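PDB 1YB4: tartronic semialdehyde reductase from Salmonella typhimurium, which catalyses the reversible NAD(P)H-dependent reduction of tartronate semialdehyde (2-hydroxy-3-oxopropanoate) to (R)-glycerate. Local coordinates for residues A[95-100]-A[170-175]. Residues are numbered along the deposited sequence; the frame is centred on the assembly and turned at random.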
loop_
_atom_site.group_PDB
_atom_site.type_symbol
_atom_site.label_atom_id
_atom_site.label_comp_id
_atom_site.label_asym_id
_atom_site.label_seq_id
_atom_site.Cartn_x
_atom_site.Cartn_y
_atom_site.Cartn_z
HETATM N N MSE A 95 -30.392 13.640 2.488
HETATM C CA MSE A 95 -29.763 13.390 1.213
HETATM C C MSE A 95 -28.283 13.728 1.235
HETATM O O MSE A 95 -27.616 13.713 0.197
HETATM C CB MSE A 95 -30.510 14.149 0.123
HETATM C CG MSE A 95 -31.931 13.624 -0.038
HETATM SE SE MSE A 95 -32.919 14.360 -1.522
HETATM C CE MSE A 95 -32.277 13.206 -2.952
ATOM N N SER A 96 -27.777 14.002 2.439
ATOM C CA SER A 96 -26.364 14.303 2.640
ATOM C C SER A 96 -25.597 12.991 2.564
ATOM O O SER A 96 -26.186 11.916 2.683
ATOM C CB SER A 96 -26.112 14.888 4.034
ATOM O OG SER A 96 -26.994 15.942 4.364
ATOM N N SER A 97 -24.289 13.077 2.354
ATOM C CA SER A 97 -23.455 11.880 2.344
ATOM C C SER A 97 -22.741 11.904 3.688
ATOM O O SER A 97 -21.779 12.651 3.888
ATOM C CB SER A 97 -22.431 11.909 1.204
ATOM O OG SER A 97 -23.063 11.747 -0.044
ATOM N N ILE A 98 -23.240 11.105 4.618
ATOM C CA ILE A 98 -22.653 11.052 5.944
ATOM C C ILE A 98 -22.343 9.611 6.317
ATOM O O ILE A 98 -22.411 8.710 5.478
ATOM C CB ILE A 98 -23.606 11.666 7.008
ATOM C CG1 ILE A 98 -24.773 10.719 7.297
ATOM C CG2 ILE A 98 -24.159 12.985 6.497
ATOM C CD1 ILE A 98 -25.783 11.276 8.304
ATOM N N SER A 99 -22.034 9.407 7.590
ATOM C CA SER A 99 -21.673 8.106 8.104
ATOM C C SER A 99 -22.782 7.078 8.131
ATOM O O SER A 99 -23.851 7.319 8.684
ATOM C CB SER A 99 -21.099 8.247 9.507
ATOM O OG SER A 99 -21.067 6.988 10.151
ATOM N N PRO A 100 -22.528 5.902 7.539
ATOM C CA PRO A 100 -23.489 4.797 7.482
ATOM C C PRO A 100 -23.916 4.321 8.875
ATOM O O PRO A 100 -25.106 4.161 9.138
ATOM C CB PRO A 100 -22.729 3.724 6.701
ATOM C CG PRO A 100 -21.872 4.558 5.763
ATOM C CD PRO A 100 -21.352 5.618 6.691
ATOM N N THR A 170 -24.412 3.474 2.851
ATOM C CA THR A 170 -23.439 2.453 2.560
ATOM C C THR A 170 -23.249 2.314 1.057
ATOM O O THR A 170 -22.136 2.030 0.585
ATOM C CB THR A 170 -23.860 1.115 3.153
ATOM O OG1 THR A 170 -23.856 1.208 4.585
ATOM C CG2 THR A 170 -22.909 0.003 2.680
ATOM N N CYS A 171 -24.325 2.538 0.304
ATOM C CA CYS A 171 -24.264 2.416 -1.148
ATOM C C CYS A 171 -23.433 3.548 -1.750
ATOM O O CYS A 171 -22.646 3.341 -2.671
ATOM C CB CYS A 171 -25.671 2.427 -1.732
ATOM S SG CYS A 171 -25.740 1.943 -3.466
ATOM N N LYS A 172 -23.604 4.753 -1.222
ATOM C CA LYS A 172 -22.841 5.888 -1.717
ATOM C C LYS A 172 -21.345 5.671 -1.452
ATOM O O LYS A 172 -20.529 5.878 -2.343
ATOM C CB LYS A 172 -23.309 7.178 -1.037
ATOM C CG LYS A 172 -22.505 8.425 -1.411
ATOM C CD LYS A 172 -22.599 8.728 -2.892
ATOM C CE LYS A 172 -21.800 9.972 -3.249
ATOM N NZ LYS A 172 -22.185 11.123 -2.378
ATOM N N VAL A 173 -20.984 5.255 -0.238
ATOM C CA VAL A 173 -19.571 5.053 0.089
ATOM C C VAL A 173 -18.943 4.055 -0.857
ATOM O O VAL A 173 -17.832 4.270 -1.344
ATOM C CB VAL A 173 -19.370 4.556 1.535
ATOM C CG1 VAL A 173 -17.907 4.201 1.771
ATOM C CG2 VAL A 173 -19.779 5.631 2.507
ATOM N N ALA A 174 -19.670 2.969 -1.118
ATOM C CA ALA A 174 -19.202 1.916 -2.016
ATOM C C ALA A 174 -18.944 2.485 -3.411
ATOM O O ALA A 174 -17.979 2.113 -4.076
ATOM C CB ALA A 174 -20.231 0.786 -2.079
ATOM N N ASN A 175 -19.815 3.393 -3.838
ATOM C CA ASN A 175 -19.692 4.048 -5.136
ATOM C C ASN A 175 -18.375 4.841 -5.173
ATOM O O ASN A 175 -17.558 4.688 -6.095
ATOM C CB ASN A 175 -20.896 4.991 -5.358
ATOM C CG ASN A 175 -20.944 5.585 -6.775
ATOM O OD1 ASN A 175 -20.312 6.608 -7.070
ATOM N ND2 ASN A 175 -21.693 4.933 -7.660
#
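Lys172 reaches from helix 167-195 to the loop after strand 90-94 and donates a hydrogen bond to Ser97. The bond, from Lys172 NZ to Ser97 OG, is 2.6 Å long. The lysine chain leaves the helix with CG anti to the backbone N (chi1 176°), then kinks at its second and fourth torsions. These kinks arch it around the serine hydroxyl, and Ser97 OG also lies 3.6 Å from Lys172 CG. Lys172 is the predicted active-site residue, as expected for this dehydrogenase family, so Ser97 is in direct touch with the probable catalytic amine. A second bond, to the carbonyl oxygen of Val122, helps fix the position of the amine.

Pro100, the first residue of helix 100-111, packs against helix 167-195 at Thr170 and Val173, one turn apart. It turns the CB and CG atoms of its ring to that helix. Pro100 CG lies 4.0 Å from Val173 CG2, and their side chains run roughly perpendicular. Pro100 CB packs 3.5 Å from Thr170 OG1, which is hydrogen-bonded to the backbone O of Gly166, just ahead of helix 167-195.

The contact brings a loop of the Rossmann-type nucleotide-binding domain against the start of the long helix 167-195, which leads into the C-terminal helical domain. Gln169 adds a further tie through NE2 to Ser96 O, and Val173 also packs on Phe192 of the second subunit. Pro121 of strand 115-123 touches both Ser97 and Lys172, Met137 of strand 134-139 packs on Lys172, and helix 69-77 covers Ile98 on the loop.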